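Long-range contacts in glutamate receptor kainate-like protein (Pleurobrachia bachei, PDB 4ZDM), which binds glycine in the cleft of its ligand-binding domain and probably gates, as a receptor subunit, a ligand-activated ion channel: residues S110-G115 against F215-G220; G114-L119 against I189-G194; S128-L133 against V206-T211. One frame throughout, in Å; residues are numbered along the deposited sequence. Where two conformers were deposited one is given.

Contact 1: S110-G115 against F215-G220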
loop_
_atom_site.group_PDB
_atom_site.type_symbol
_atom_site.label_atom_id
_atom_site.label_comp_id
_atom_site.label_asym_id
_atom_site.label_seq_id
_atom_site.Cartn_x
_atom_site.Cartn_y
_atom_site.Cartn_z
ATOM N N SER A 110 -0.101 -24.162 -4.573
ATOM C CA SER A 110 1.229 -24.222 -4.024
ATOM C C SER A 110 2.326 -24.250 -5.036
ATOM O O SER A 110 2.136 -24.739 -6.172
ATOM C CB SER A 110 1.317 -25.412 -3.103
ATOM O OG SER A 110 1.095 -26.622 -3.825
ATOM N N MET A 111 3.493 -23.733 -4.648
ATOM C CA MET A 111 4.684 -23.792 -5.495
ATOM C C MET A 111 5.416 -25.139 -5.365
ATOM O O MET A 111 6.092 -25.566 -6.294
ATOM C CB MET A 111 5.624 -22.597 -5.192
ATOM C CG MET A 111 6.105 -22.488 -3.781
ATOM S SD MET A 111 7.198 -21.047 -3.595
ATOM C CE MET A 111 5.844 -20.068 -2.957
ATOM N N MET A 112 5.299 -25.814 -4.234
ATOM C CA MET A 112 5.936 -27.090 -4.007
ATOM C C MET A 112 5.500 -27.637 -2.672
ATOM O O MET A 112 4.844 -26.945 -1.883
ATOM C CB MET A 112 7.443 -26.977 -4.059
ATOM C CG MET A 112 8.003 -26.195 -2.951
ATOM S SD MET A 112 9.814 -25.855 -3.128
ATOM C CE MET A 112 9.895 -25.029 -4.614
ATOM N N ASP A 113 5.778 -28.913 -2.442
ATOM C CA ASP A 113 5.501 -29.573 -1.164
ATOM C C ASP A 113 6.746 -29.603 -0.297
ATOM O O ASP A 113 7.854 -29.862 -0.762
ATOM C CB ASP A 113 4.996 -30.994 -1.389
ATOM C CG ASP A 113 3.691 -31.059 -2.135
ATOM O OD1 ASP A 113 2.907 -30.072 -2.149
ATOM O OD2 ASP A 113 3.420 -32.149 -2.696
ATOM N N GLY A 114 6.524 -29.333 0.971
ATOM C CA GLY A 114 7.568 -29.446 1.978
ATOM C C GLY A 114 7.217 -30.421 3.069
ATOM O O GLY A 114 6.204 -31.123 3.037
ATOM N N GLY A 115 8.097 -30.472 4.056
ATOM C CA GLY A 115 7.882 -31.296 5.220
ATOM C C GLY A 115 8.891 -30.913 6.304
ATOM O O GLY A 115 9.716 -30.057 6.116
ATOM N N PHE A 215 3.521 -30.422 4.255
ATOM C CA PHE A 215 2.683 -29.251 4.074
ATOM C C PHE A 215 3.001 -28.650 2.712
ATOM O O PHE A 215 4.102 -28.814 2.218
ATOM C CB PHE A 215 2.942 -28.165 5.163
ATOM C CG PHE A 215 4.394 -27.947 5.436
ATOM C CD1 PHE A 215 5.042 -28.730 6.387
ATOM C CD2 PHE A 215 5.138 -27.020 4.743
ATOM C CE1 PHE A 215 6.404 -28.600 6.601
ATOM C CE2 PHE A 215 6.471 -26.901 4.968
ATOM C CZ PHE A 215 7.104 -27.668 5.899
ATOM N N GLU A 216 2.041 -27.940 2.155
ATOM C CA GLU A 216 2.260 -27.134 0.958
ATOM C C GLU A 216 2.973 -25.842 1.303
ATOM O O GLU A 216 2.728 -25.294 2.374
ATOM C CB GLU A 216 0.944 -26.837 0.281
ATOM C CG GLU A 216 0.289 -28.059 -0.352
ATOM C CD GLU A 216 -0.903 -27.681 -1.169
ATOM O OE1 GLU A 216 -0.856 -27.843 -2.421
ATOM O OE2 GLU A 216 -1.930 -27.160 -0.629
ATOM N N LEU A 217 3.780 -25.345 0.383
ATOM C CA LEU A 217 4.441 -24.046 0.425
ATOM C C LEU A 217 3.791 -23.208 -0.647
ATOM O O LEU A 217 3.772 -23.628 -1.813
ATOM C CB LEU A 217 5.943 -24.186 0.168
ATOM C CG LEU A 217 6.670 -24.935 1.290
ATOM C CD1 LEU A 217 8.007 -25.452 0.783
ATOM C CD2 LEU A 217 6.905 -24.022 2.445
ATOM N N ALA A 218 3.273 -22.039 -0.300
ATOM C CA ALA A 218 2.448 -21.252 -1.212
ATOM C C ALA A 218 2.586 -19.785 -0.930
ATOM O O ALA A 218 3.302 -19.379 -0.009
ATOM C CB ALA A 218 0.989 -21.728 -1.075
ATOM N N PHE A 219 1.881 -18.945 -1.676
ATOM C CA PHE A 219 1.745 -17.530 -1.343
ATOM C C PHE A 219 0.535 -17.345 -0.452
ATOM O O PHE A 219 -0.421 -18.131 -0.476
ATOM C CB PHE A 219 1.638 -16.681 -2.601
ATOM C CG PHE A 219 2.907 -16.612 -3.457
ATOM C CD1 PHE A 219 4.111 -17.137 -3.056
ATOM C CD2 PHE A 219 2.837 -15.936 -4.668
ATOM C CE1 PHE A 219 5.253 -16.998 -3.889
ATOM C CE2 PHE A 219 3.971 -15.796 -5.485
ATOM C CZ PHE A 219 5.148 -16.317 -5.100
ATOM N N GLY A 220 0.547 -16.279 0.350
ATOM C CA GLY A 220 -0.528 -15.931 1.261
ATOM C C GLY A 220 -1.337 -14.740 0.780
ATOM O O GLY A 220 -0.729 -13.756 0.336
HETATM O O HOH W 1 -1.897 -26.497 -4.679
#
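Strands 112-121 and 205-221 pair antiparallel here, in the crossing segments that link the two lobes of the bilobed, periplasmic-binding-protein-like fold of ionotropic glutamate receptor ligand-binding domains. The contact is mostly buried. M112 with L217 and G114 with F215 form the hydrogen-bonded pairs, and D113 with E216 lies between them as the non-hydrogen-bonded pair. L217 N gives a fairly straight bond to M112 O (3.0 Å). At the other pair G114 N reaches F215 O at 2.8 Å, and F215 N returns a bond to G114 O from well above the carbonyl plane. Before the strand, M111 N still bonds L217 O, with a more bent N-H at 144°.

On the face of M112, L217 and F215 the contact is apolar. The backbone of G114 and G115 runs aslant over one face of the F215 ring. G114 C sits over the centre of that face, and F215 CE1 comes to 3.4 Å from G115 CA. L217 turns CD1 to M112 CG, 3.8 Å away, while its CD2 meets the F215 ring at the edge. L217 also touches A94 and S96 and comes near the bound glycine ligand, so this pairing adjoins the pocket. In one of its two conformers M111 bends at chi3 (98°) and brings CE obliquely to the F219 ring. Helix 40-52 covers F219 beyond it.

The face of D113 and E216 is polar. The two side chains lie side by side, pointing the same way, with carboxylate planes 55° apart. D113 OD1 and E216 OE1 are like charges 4.4 Å apart. E216 OE1 accepts a bond from S110 OG at 2.7 Å, coming from above the carboxylate plane. A water donates a second bond to the same OE1 and accepts one from S110 N.

Contact 2: G114-L119 against I189-G194. With GLY (glycine), chain B.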
loop_
_atom_site.group_PDB
_atom_site.type_symbol
_atom_site.label_atom_id
_atom_site.label_comp_id
_atom_site.label_asym_id
_atom_site.label_seq_id
_atom_site.Cartn_x
_atom_site.Cartn_y
_atom_site.Cartn_z
ATOM N N GLY A 114 6.524 -29.333 0.971
ATOM C CA GLY A 114 7.568 -29.446 1.978
ATOM C C GLY A 114 7.217 -30.421 3.069
ATOM O O GLY A 114 6.204 -31.123 3.037
ATOM N N GLY A 115 8.097 -30.472 4.056
ATOM C CA GLY A 115 7.882 -31.296 5.220
ATOM C C GLY A 115 8.891 -30.913 6.304
ATOM O O GLY A 115 9.716 -30.057 6.116
ATOM N N LEU A 116 8.764 -31.525 7.473
ATOM C CA LEU A 116 9.723 -31.271 8.553
ATOM C C LEU A 116 10.833 -32.311 8.533
ATOM O O LEU A 116 10.623 -33.490 8.269
ATOM C CB LEU A 116 9.029 -31.297 9.914
ATOM C CG LEU A 116 7.916 -30.260 10.123
ATOM C CD1 LEU A 116 7.338 -30.328 11.558
ATOM C CD2 LEU A 116 8.349 -28.883 9.752
ATOM N N GLY A 117 12.014 -31.834 8.840
ATOM C CA GLY A 117 13.146 -32.702 9.083
ATOM C C GLY A 117 13.869 -32.273 10.328
ATOM O O GLY A 117 13.969 -31.099 10.623
ATOM N N ALA A 118 14.400 -33.266 11.021
ATOM C CA ALA A 118 15.203 -33.050 12.224
ATOM C C ALA A 118 16.661 -33.272 11.843
ATOM O O ALA A 118 17.021 -34.418 11.514
ATOM C CB ALA A 118 14.761 -33.996 13.299
ATOM N N LEU A 119 17.461 -32.204 11.815
ATOM C CA LEU A 119 18.835 -32.310 11.357
ATOM C C LEU A 119 19.792 -32.038 12.529
ATOM O O LEU A 119 19.471 -31.280 13.461
ATOM C CB LEU A 119 19.078 -31.371 10.166
ATOM C CG LEU A 119 18.667 -31.912 8.796
ATOM C CD1 LEU A 119 17.171 -32.160 8.657
ATOM C CD2 LEU A 119 19.192 -30.937 7.724
ATOM N N ILE A 189 14.832 -28.647 14.121
ATOM C CA ILE A 189 13.673 -29.188 13.432
ATOM C C ILE A 189 13.069 -28.067 12.571
ATOM O O ILE A 189 12.520 -27.109 13.122
ATOM C CB ILE A 189 12.624 -29.769 14.388
ATOM C CG1 ILE A 189 13.223 -30.883 15.251
ATOM C CG2 ILE A 189 11.450 -30.267 13.568
ATOM C CD1 ILE A 189 12.336 -31.272 16.435
ATOM N N ASP A 190 13.209 -28.191 11.262
ATOM C CA ASP A 190 12.691 -27.163 10.356
ATOM C C ASP A 190 12.324 -27.803 9.025
ATOM O O ASP A 190 11.980 -28.967 8.981
ATOM C CB ASP A 190 13.686 -26.012 10.250
ATOM C CG ASP A 190 13.018 -24.692 9.857
ATOM O OD1 ASP A 190 12.836 -24.432 8.666
ATOM O OD2 ASP A 190 12.686 -23.915 10.766
ATOM N N GLU A 191 12.288 -27.011 7.963
ATOM C CA GLU A 191 11.575 -27.396 6.749
ATOM C C GLU A 191 12.462 -27.859 5.629
ATOM O O GLU A 191 13.395 -27.172 5.216
ATOM C CB GLU A 191 10.735 -26.223 6.211
ATOM C CG GLU A 191 9.743 -25.673 7.256
ATOM C CD GLU A 191 8.822 -24.579 6.705
ATOM O OE1 GLU A 191 9.168 -23.985 5.648
ATOM O OE2 GLU A 191 7.754 -24.363 7.346
ATOM N N ILE A 192 12.108 -29.005 5.059
ATOM C CA ILE A 192 12.664 -29.441 3.803
ATOM C C ILE A 192 11.725 -28.891 2.735
ATOM O O ILE A 192 10.560 -28.678 3.019
ATOM C CB ILE A 192 12.770 -30.969 3.727
ATOM C CG1 ILE A 192 11.378 -31.572 3.857
ATOM C CG2 ILE A 192 13.696 -31.521 4.840
ATOM C CD1 ILE A 192 11.161 -32.784 3.073
ATOM N N PRO A 193 12.217 -28.665 1.525
ATOM C CA PRO A 193 13.601 -28.870 1.072
ATOM C C PRO A 193 14.568 -27.792 1.469
ATOM O O PRO A 193 15.783 -27.969 1.318
ATOM C CB PRO A 193 13.446 -28.899 -0.463
ATOM C CG PRO A 193 12.320 -28.031 -0.723
ATOM C CD PRO A 193 11.335 -28.250 0.418
ATOM N N GLY A 194 14.070 -26.672 1.944
ATOM C CA GLY A 194 14.957 -25.532 2.161
ATOM C C GLY A 194 16.150 -25.835 3.044
ATOM O O GLY A 194 17.258 -25.331 2.778
HETATM N N GLY B . 8.358 -21.308 5.426
HETATM C CA GLY B . 8.285 -20.911 6.856
HETATM C C GLY B . 6.931 -20.500 7.317
HETATM O O GLY B . 6.701 -20.266 8.514
HETATM O OXT GLY B . 5.982 -20.370 6.484
#
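L116 and E191 face each other as a non-hydrogen-bonded pair, and both side chains rise on the same face of the antiparallel strands 112-121 and 186-192. L116 lays its CD2 branch against the backbone of D190, 3.7 Å from D190 O. E191 leaves the strand with CG anti to its carbonyl carbon (chi1 -56°) and stays extended beyond CG. This carries the carboxylate to the glycine ligand, where E191 OE1 accepts a bond from the ligand N at 2.8 Å. The other oxygen, OE2, is held by S96 OG and N148 ND2. E191 is thus gripped from protein and ligand together, and its carboxylate probably balances the ammonium charge. A118 CB meets I189 CG1 at 4.0 Å on this same face.

I192 points to the other face. In the conformer given, I192 CG1 lies between the backbone N and the carbonyl carbon (chi1 61°) and close over G115 O. D190 also points to this face. Its OD2 forms a salt bridge with R147, and its OD1 takes a weak bond from E191 N.

The backbones are joined at two hydrogen-bonded pairs. G117 and D190 exchange bonds, with G117 N to D190 O at 2.9 Å. G115 and I192 do the same, but G115 N meets I192 O from above the carbonyl plane at 3.2 Å. A cis peptide bond then leads into P193. A carboxylate from lobe 2 on the ligand's amino group is part of the classic agonist site of ionotropic glutamate receptor ligand-binding domains, in which R101 is also hydrogen-bonded to the ligand here.

Contact 3: S128-L133 against V206-T211; sequences SHPLEL and VQIGET
I208 holds CG2 anti to the backbone N, with CG1 anti to the carbonyl carbon (chi1 -63°), and this sets the CG2 methyl against the loop at H129. I208 CG2 is 3.5 Å from H129 C and also touches H129 N and S128 C, so it packs on backbone more than on side chains. P130 slides past I208 in the opposite direction. P130 CD comes within 4.1 Å of I208 CG2, and both CD and CG of P130 rest on I208 O.

G209 follows with positive phi (66°), and G209 CA lies 3.3 Å from S128 O. No direct hydrogen bond joins the two segments. A water spans them instead: it accepts from E210 N at 3.1 Å and meets H129 ND1 at the ring edge, in the ring plane.

The turn at 128-133 is held from within. E132 OE1 takes a nearly straight bond from S128 N (2.8 Å, 173° at the hydrogen), approaching from above the carboxylate plane. H129 N adds a weak bond to the same oxygen. E132 N bonds back to H129 O, and L133 N to P130 O, as the 3-10 segment begins.

This is surface packing between that turn and an irregular part of strand 205-221. L131 and L133 continue from the turn onto helix 159-167, while I208 also packs on V187 of strand 186-192 and V120 of strand 112-121.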
loop_
_atom_site.group_PDB
_atom_site.type_symbol
_atom_site.label_atom_id
_atom_site.label_comp_id
_atom_site.label_asym_id
_atom_site.label_seq_id
_atom_site.Cartn_x
_atom_site.Cartn_y
_atom_site.Cartn_z
ATOM N N SER A 128 17.618 -42.281 15.842
ATOM C CA SER A 128 17.091 -42.985 14.682
ATOM C C SER A 128 15.731 -42.439 14.259
ATOM O O SER A 128 15.316 -42.593 13.111
ATOM C CB SER A 128 16.990 -44.486 14.969
ATOM O OG SER A 128 18.283 -45.035 15.210
ATOM N N HIS A 129 15.022 -41.819 15.192
ATOM C CA HIS A 129 13.712 -41.237 14.894
ATOM C C HIS A 129 13.575 -39.974 15.713
ATOM O O HIS A 129 14.060 -39.921 16.823
ATOM C CB HIS A 129 12.552 -42.173 15.229
ATOM C CG HIS A 129 12.744 -43.571 14.741
ATOM N ND1 HIS A 129 12.580 -43.924 13.419
ATOM C CD2 HIS A 129 13.088 -44.704 15.398
ATOM C CE1 HIS A 129 12.813 -45.218 13.283
ATOM N NE2 HIS A 129 13.127 -45.713 14.467
ATOM N N PRO A 130 12.926 -38.936 15.167
ATOM C CA PRO A 130 12.808 -37.682 15.923
ATOM C C PRO A 130 12.161 -37.764 17.291
ATOM O O PRO A 130 12.565 -37.042 18.215
ATOM C CB PRO A 130 11.960 -36.807 14.992
ATOM C CG PRO A 130 12.228 -37.321 13.648
ATOM C CD PRO A 130 12.402 -38.798 13.802
ATOM N N LEU A 131 11.166 -38.621 17.464
ATOM C CA LEU A 131 10.530 -38.696 18.768
ATOM C C LEU A 131 11.444 -39.307 19.841
ATOM O O LEU A 131 11.145 -39.166 21.026
ATOM C CB LEU A 131 9.214 -39.471 18.658
ATOM C CG LEU A 131 8.135 -38.672 17.931
ATOM C CD1 LEU A 131 6.872 -39.476 17.858
ATOM C CD2 LEU A 131 7.868 -37.372 18.640
ATOM N N GLU A 132 12.559 -39.914 19.446
ATOM C CA GLU A 132 13.533 -40.421 20.428
ATOM C C GLU A 132 14.097 -39.252 21.252
ATOM O O GLU A 132 14.688 -39.476 22.314
ATOM C CB GLU A 132 14.653 -41.209 19.741
ATOM C CG GLU A 132 14.163 -42.543 19.166
ATOM C CD GLU A 132 15.228 -43.317 18.419
ATOM O OE1 GLU A 132 16.351 -42.806 18.226
ATOM O OE2 GLU A 132 14.921 -44.460 18.020
ATOM N N LEU A 133 13.922 -38.002 20.783
ATOM C CA LEU A 133 14.398 -36.837 21.554
ATOM C C LEU A 133 13.769 -36.749 22.926
ATOM O O LEU A 133 14.361 -36.226 23.890
ATOM C CB LEU A 133 14.144 -35.528 20.786
ATOM C CG LEU A 133 15.058 -35.261 19.600
ATOM C CD1 LEU A 133 14.458 -34.135 18.775
ATOM C CD2 LEU A 133 16.441 -34.910 20.093
ATOM N N VAL A 206 23.439 -34.524 9.324
ATOM C CA VAL A 206 22.572 -35.619 8.897
ATOM C C VAL A 206 21.131 -35.414 9.353
ATOM O O VAL A 206 20.853 -34.702 10.323
ATOM C CB VAL A 206 23.067 -36.956 9.436
ATOM C CG1 VAL A 206 24.495 -37.216 8.938
ATOM C CG2 VAL A 206 22.994 -36.986 10.934
ATOM N N GLN A 207 20.227 -36.115 8.687
ATOM C CA GLN A 207 18.821 -36.092 9.056
ATOM C C GLN A 207 18.475 -37.302 9.915
ATOM O O GLN A 207 18.856 -38.434 9.611
ATOM C CB GLN A 207 17.937 -36.056 7.804
ATOM C CG GLN A 207 16.472 -36.079 8.162
ATOM C CD GLN A 207 15.487 -35.720 7.002
ATOM O OE1 GLN A 207 14.250 -35.794 7.173
ATOM N NE2 GLN A 207 16.001 -35.325 5.888
ATOM N N ILE A 208 17.799 -37.054 11.013
ATOM C CA ILE A 208 17.336 -38.137 11.883
ATOM C C ILE A 208 16.023 -38.736 11.388
ATOM O O ILE A 208 14.976 -38.070 11.407
ATOM C CB ILE A 208 17.132 -37.637 13.287
ATOM C CG1 ILE A 208 18.449 -37.156 13.892
ATOM C CG2 ILE A 208 16.519 -38.739 14.162
ATOM C CD1 ILE A 208 18.292 -36.277 15.102
ATOM N N GLY A 209 16.077 -39.988 10.949
ATOM C CA GLY A 209 14.877 -40.616 10.464
ATOM C C GLY A 209 14.330 -39.983 9.203
ATOM O O GLY A 209 15.063 -39.397 8.407
ATOM N N GLU A 210 13.022 -40.124 9.034
ATOM C CA GLU A 210 12.331 -39.708 7.848
ATOM C C GLU A 210 11.716 -38.307 7.986
ATOM O O GLU A 210 11.484 -37.823 9.085
ATOM C CB GLU A 210 11.224 -40.716 7.514
ATOM C CG GLU A 210 11.744 -42.130 7.216
ATOM C CD GLU A 210 12.664 -42.177 5.997
ATOM O OE1 GLU A 210 12.222 -41.752 4.910
ATOM O OE2 GLU A 210 13.834 -42.616 6.123
ATOM N N THR A 211 11.465 -37.661 6.850
ATOM C CA THR A 211 10.687 -36.423 6.790
ATOM C C THR A 211 9.323 -36.721 7.361
ATOM O O THR A 211 8.878 -37.868 7.300
ATOM C CB THR A 211 10.657 -35.898 5.347
ATOM O OG1 THR A 211 12.017 -35.544 4.995
ATOM C CG2 THR A 211 9.680 -34.660 5.155
HETATM O O HOH W 2 11.527 -41.691 11.290
#

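In the fold
All three contacts reach one mixed sheet, with strand 112-121 between its neighbours 186-192 and 205-221. Contacts 1 and 2 share G114 and G115, and their centres are about 12 Å apart. They touch where F215 and L217 pack on E191, beside the glycine pocket. Contact 3 lies about 11 Å from contact 2 and about 22 Å from contact 1, toward the surface. Along the chain, contact 3 is nested inside the loop closed by contact 1, whereas contacts 2 and 3 alternate. Strand 205-221, broken on the way, runs from the surface packing of contact 3 to the interlobe crossing beside the pocket.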